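PDB 6JC0: putative molybdenum cofactor biosynthesis protein D2 (MoaD2) / thiamine S from Mycobacterium smegmatis, which probably serves as a small ubiquitin-like sulfur carrier in molybdenum cofactor biosynthesis, delivering sulfur for the molybdopterin dithiolene. Local coordinates for residues I30-V40 with V66-V74. Numbering follows the deposited sequence.
Sequences IATGTSVAELV and VRDMAKPLV
Residues 30-40, which lead from the outermost strand, within this chain, of the main sheet into helix 36-44, meet the loop 66-74 through backbone hydrogen bonds backed by an apolar cluster. Gly33 N donates to Leu73 O (2.9 Å) and Leu73 N returns a bond to Thr34 O. The two short segments run antiparallel, with Ser35 facing Pro72 as a non-hydrogen-bonded pair, a place that suits proline, which has no N-H to give. Gly33 fits the positive phi of the type II turn Ala31-Thr34, where a side chain would jam against the preceding carbonyl. The first amides of the helix, which have no acceptor within the helix itself, are taken up by the loop: Val36 N reaches Lys71 O (3.0 Å) and Ala37 N reaches Met69 O (3.0 Å). Ser35 is the N-cap; its OG accepts from Glu38 N (3.0 Å), while Ser35 N turns back to Glu38 OE2 in a weak bond, the reciprocal pair of a capping box. The contact sits within the ubiquitin-like beta-grasp fold of the MoaD/ThiS family, whose helix packs across the sheet. Leu73 drives inward under the helix, its CD1 lying 3.5 Å from Ile30 CD1 and 3.8 Å from Leu39 CD2; Ile30 also touches Val7 and Val9 of strand 6-13, and Leu39 reaches Val79 of strand 77-82. On the loop side, Met69 folds back at chi2 and chi3 (-64° and -72°), which lays its flexible thioether across Val36, with Met69 CE 3.8 Å from Val36 CG1 and the same CE 4.0 Å from Val40 CG2. Tyr59 of strand 58-61 touches both Met69 and Val40.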
ATOM      1  N   ILE B  30      11.309 -23.699  43.896  1.00 19.61           N
ATOM      2  CA  ILE B  30      12.503 -22.879  44.057  1.00 18.40           C
ATOM      3  C   ILE B  30      12.496 -22.169  45.402  1.00 21.65           C
ATOM      4  O   ILE B  30      11.432 -21.879  45.953  1.00 24.57           O
ATOM      5  CB  ILE B  30      12.631 -21.826  42.948  1.00 28.30           C
ATOM      6  CG1 ILE B  30      11.443 -20.865  43.001  1.00 25.17           C
ATOM      7  CG2 ILE B  30      12.763 -22.494  41.578  1.00 24.74           C
ATOM      8  CD1 ILE B  30      11.616 -19.653  42.148  1.00 23.71           C
ATOM      9  N   ALA B  31      13.688 -21.892  45.924  1.00 20.83           N
ATOM     10  CA  ALA B  31      13.824 -21.189  47.195  1.00 21.79           C
ATOM     11  C   ALA B  31      13.120 -19.842  47.131  1.00 22.44           C
ATOM     12  O   ALA B  31      13.287 -19.089  46.169  1.00 20.18           O
ATOM     13  CB  ALA B  31      15.290 -21.004  47.550  1.00 16.87           C
ATOM     14  N   THR B  32      12.319 -19.554  48.151  1.00 20.98           N
ATOM     15  CA  THR B  32      11.610 -18.286  48.232  1.00 24.80           C
ATOM     16  C   THR B  32      12.608 -17.138  48.184  1.00 24.16           C
ATOM     17  O   THR B  32      13.593 -17.129  48.924  1.00 27.90           O
ATOM     18  CB  THR B  32      10.762 -18.193  49.513  1.00 29.13           C
ATOM     19  OG1 THR B  32       9.903 -19.337  49.596  1.00 30.84           O
ATOM     20  CG2 THR B  32       9.915 -16.927  49.505  1.00 24.77           C
ATOM     21  N   GLY B  33      12.363 -16.189  47.286  1.00 21.10           N
ATOM     22  CA  GLY B  33      13.264 -15.067  47.105  1.00 29.10           C
ATOM     23  C   GLY B  33      14.187 -15.213  45.908  1.00 28.16           C
ATOM     24  O   GLY B  33      14.911 -14.278  45.566  1.00 25.69           O
ATOM     25  N   THR B  34      14.171 -16.385  45.277  1.00 24.54           N
ATOM     26  CA  THR B  34      14.971 -16.619  44.079  1.00 21.38           C
ATOM     27  C   THR B  34      14.629 -15.588  43.010  1.00 23.37           C
ATOM     28  O   THR B  34      13.460 -15.373  42.703  1.00 19.88           O
ATOM     29  CB  THR B  34      14.741 -18.036  43.502  1.00 18.76           C
ATOM     30  OG1 THR B  34      15.143 -19.025  44.457  1.00 17.92           O
ATOM     31  CG2 THR B  34      15.531 -18.232  42.216  1.00 12.79           C
ATOM     32  N   SER B  35      15.645 -14.938  42.455  1.00 20.33           N
ATOM     33  CA  SER B  35      15.417 -13.958  41.403  1.00 22.46           C
ATOM     34  C   SER B  35      15.084 -14.664  40.094  1.00 20.47           C
ATOM     35  O   SER B  35      15.375 -15.850  39.930  1.00 17.18           O
ATOM     36  CB  SER B  35      16.640 -13.061  41.221  1.00 21.26           C
ATOM     37  OG  SER B  35      17.683 -13.764  40.567  1.00 23.80           O
ATOM     38  N   VAL B  36      14.480 -13.936  39.161  1.00 18.06           N
ATOM     39  CA  VAL B  36      14.180 -14.497  37.849  1.00 20.10           C
ATOM     40  C   VAL B  36      15.469 -14.943  37.168  1.00 22.47           C
ATOM     41  O   VAL B  36      15.507 -15.991  36.526  1.00 20.01           O
ATOM     42  CB  VAL B  36      13.440 -13.494  36.949  1.00 17.06           C
ATOM     43  CG1 VAL B  36      13.155 -14.110  35.588  1.00 16.91           C
ATOM     44  CG2 VAL B  36      12.144 -13.042  37.609  1.00 20.29           C
ATOM     45  N   ALA B  37      16.526 -14.153  37.332  1.00 22.85           N
ATOM     46  CA  ALA B  37      17.828 -14.479  36.754  1.00 22.17           C
ATOM     47  C   ALA B  37      18.365 -15.810  37.295  1.00 20.53           C
ATOM     48  O   ALA B  37      18.843 -16.650  36.534  1.00 18.03           O
ATOM     49  CB  ALA B  37      18.818 -13.357  37.018  1.00 18.69           C
ATOM     50  N   GLU B  38      18.276 -16.002  38.607  1.00 20.45           N
ATOM     51  CA  GLU B  38      18.689 -17.261  39.220  1.00 23.40           C
ATOM     52  C   GLU B  38      17.848 -18.430  38.718  1.00 19.72           C
ATOM     53  O   GLU B  38      18.350 -19.540  38.559  1.00 20.27           O
ATOM     54  CB  GLU B  38      18.588 -17.184  40.744  1.00 34.03           C
ATOM     55  CG  GLU B  38      19.509 -16.180  41.407  1.00 41.28           C
ATOM     56  CD  GLU B  38      19.342 -16.172  42.914  1.00 50.77           C
ATOM     57  OE1 GLU B  38      19.669 -17.195  43.552  1.00 57.28           O
ATOM     58  OE2 GLU B  38      18.869 -15.151  43.459  1.00 49.67           O
ATOM     59  N   LEU B  39      16.563 -18.178  38.485  1.00 18.82           N
ATOM     60  CA  LEU B  39      15.665 -19.203  37.960  1.00 18.51           C
ATOM     61  C   LEU B  39      16.098 -19.617  36.563  1.00 17.20           C
ATOM     62  O   LEU B  39      16.160 -20.808  36.249  1.00 21.51           O
ATOM     63  CB  LEU B  39      14.217 -18.703  37.931  1.00 13.65           C
ATOM     64  CG  LEU B  39      13.224 -19.596  37.182  1.00 15.88           C
ATOM     65  CD1 LEU B  39      13.130 -20.983  37.824  1.00 14.87           C
ATOM     66  CD2 LEU B  39      11.850 -18.943  37.117  1.00 14.58           C
ATOM     67  N   VAL B  40      16.401 -18.626  35.731  1.00 14.43           N
ATOM     68  CA  VAL B  40      16.832 -18.869  34.359  1.00 14.22           C
ATOM     69  C   VAL B  40      18.098 -19.727  34.331  1.00 18.09           C
ATOM     70  O   VAL B  40      18.249 -20.596  33.467  1.00 18.80           O
ATOM     71  CB  VAL B  40      17.073 -17.538  33.607  1.00 18.04           C
ATOM     72  CG1 VAL B  40      17.722 -17.778  32.251  1.00 13.81           C
ATOM     73  CG2 VAL B  40      15.757 -16.790  33.436  1.00 18.34           C
ATOM     74  N   VAL B  66       8.945  -8.765  32.611  1.00 28.50           N
ATOM     75  CA  VAL B  66      10.002  -8.632  33.608  1.00 26.74           C
ATOM     76  C   VAL B  66      11.027  -7.598  33.158  1.00 27.24           C
ATOM     77  O   VAL B  66      11.785  -7.830  32.219  1.00 27.28           O
ATOM     78  CB  VAL B  66      10.721  -9.975  33.867  1.00 23.69           C
ATOM     79  CG1 VAL B  66      11.871  -9.783  34.846  1.00 21.38           C
ATOM     80  CG2 VAL B  66       9.739 -11.017  34.385  1.00 21.18           C
ATOM     81  N   ARG B  67      11.042  -6.453  33.828  1.00 30.99           N
ATOM     82  CA  ARG B  67      11.968  -5.381  33.485  1.00 35.31           C
ATOM     83  C   ARG B  67      13.293  -5.540  34.223  1.00 37.48           C
ATOM     84  O   ARG B  67      14.357  -5.246  33.679  1.00 39.93           O
ATOM     85  CB  ARG B  67      11.351  -4.017  33.805  1.00 38.59           C
ATOM     86  CG  ARG B  67      10.190  -3.622  32.905  1.00 45.03           C
ATOM     87  CD  ARG B  67       9.513  -2.362  33.424  1.00 57.14           C
ATOM     88  NE  ARG B  67       8.727  -1.688  32.394  1.00 69.53           N
ATOM     89  CZ  ARG B  67       8.047  -0.561  32.589  1.00 75.25           C
ATOM     90  NH1 ARG B  67       8.049   0.021  33.781  1.00 75.76           N
ATOM     91  NH2 ARG B  67       7.361  -0.018  31.592  1.00 77.46           N
ATOM     92  N   ASP B  68      13.215  -6.002  35.466  1.00 37.58           N
ATOM     93  CA  ASP B  68      14.395  -6.212  36.294  1.00 35.32           C
ATOM     94  C   ASP B  68      14.581  -7.705  36.568  1.00 29.39           C
ATOM     95  O   ASP B  68      13.765  -8.326  37.243  1.00 27.39           O
ATOM     96  CB  ASP B  68      14.268  -5.428  37.605  1.00 37.18           C
ATOM     97  CG  ASP B  68      15.508  -5.527  38.476  1.00 41.28           C
ATOM     98  OD1 ASP B  68      16.580  -5.902  37.957  1.00 41.40           O
ATOM     99  OD2 ASP B  68      15.409  -5.219  39.683  1.00 45.41           O
ATOM    100  N   MET B  69      15.658  -8.280  36.045  1.00 29.12           N
ATOM    101  CA  MET B  69      15.892  -9.713  36.200  1.00 28.71           C
ATOM    102  C   MET B  69      16.246 -10.090  37.639  1.00 28.34           C
ATOM    103  O   MET B  69      16.291 -11.270  37.987  1.00 24.68           O
ATOM    104  CB  MET B  69      16.993 -10.175  35.245  1.00 23.07           C
ATOM    105  CG  MET B  69      16.579 -10.130  33.785  1.00 30.21           C
ATOM    106  SD  MET B  69      15.223 -11.266  33.415  1.00 27.71           S
ATOM    107  CE  MET B  69      16.071 -12.844  33.533  1.00 14.35           C
ATOM    108  N   ALA B  70      16.485  -9.086  38.477  1.00 25.67           N
ATOM    109  CA  ALA B  70      16.786  -9.330  39.881  1.00 24.23           C
ATOM    110  C   ALA B  70      15.502  -9.523  40.675  1.00 19.99           C
ATOM    111  O   ALA B  70      15.544  -9.819  41.870  1.00 24.45           O
ATOM    112  CB  ALA B  70      17.607  -8.182  40.460  1.00 24.76           C
ATOM    113  N   LYS B  71      14.367  -9.341  40.002  1.00 23.06           N
ATOM    114  CA  LYS B  71      13.048  -9.500  40.615  1.00 21.60           C
ATOM    115  C   LYS B  71      12.930 -10.804  41.395  1.00 23.61           C
ATOM    116  O   LYS B  71      13.065 -11.884  40.826  1.00 24.27           O
ATOM    117  CB  LYS B  71      11.952  -9.450  39.550  1.00 20.83           C
ATOM    118  CG  LYS B  71      10.583  -9.879  40.064  1.00 23.65           C
ATOM    119  CD  LYS B  71       9.578  -9.991  38.926  1.00 31.67           C
ATOM    120  CE  LYS B  71       8.252 -10.570  39.404  1.00 31.61           C
ATOM    121  NZ  LYS B  71       7.544  -9.656  40.334  1.00 34.84           N
ATOM    122  N   PRO B  72      12.675 -10.703  42.706  1.00 21.36           N
ATOM    123  CA  PRO B  72      12.545 -11.890  43.555  1.00 19.50           C
ATOM    124  C   PRO B  72      11.228 -12.629  43.337  1.00 19.77           C
ATOM    125  O   PRO B  72      10.181 -11.998  43.181  1.00 14.81           O
ATOM    126  CB  PRO B  72      12.609 -11.318  44.980  1.00 24.47           C
ATOM    127  CG  PRO B  72      13.099  -9.901  44.821  1.00 26.89           C
ATOM    128  CD  PRO B  72      12.610  -9.459  43.487  1.00 22.89           C
ATOM    129  N   LEU B  73      11.286 -13.957  43.331  1.00 15.75           N
ATOM    130  CA  LEU B  73      10.087 -14.783  43.261  1.00 18.92           C
ATOM    131  C   LEU B  73       9.694 -15.232  44.669  1.00 19.59           C
ATOM    132  O   LEU B  73      10.338 -16.098  45.246  1.00 18.34           O
ATOM    133  CB  LEU B  73      10.325 -15.984  42.342  1.00 13.00           C
ATOM    134  CG  LEU B  73      10.678 -15.610  40.897  1.00 17.59           C
ATOM    135  CD1 LEU B  73      11.310 -16.777  40.143  1.00 19.55           C
ATOM    136  CD2 LEU B  73       9.435 -15.115  40.158  1.00 19.25           C
ATOM    137  N   VAL B  74       8.645 -14.631  45.226  1.00 23.07           N
ATOM    138  CA  VAL B  74       8.298 -14.866  46.631  1.00 24.49           C
ATOM    139  C   VAL B  74       6.884 -15.398  46.813  1.00 27.65           C
ATOM    140  O   VAL B  74       6.402 -15.542  47.937  1.00 28.26           O
ATOM    141  CB  VAL B  74       8.446 -13.584  47.462  1.00 22.86           C
ATOM    142  CG1 VAL B  74       9.902 -13.155  47.510  1.00 22.48           C
ATOM    143  CG2 VAL B  74       7.572 -12.477  46.892  1.00 21.90           C
TER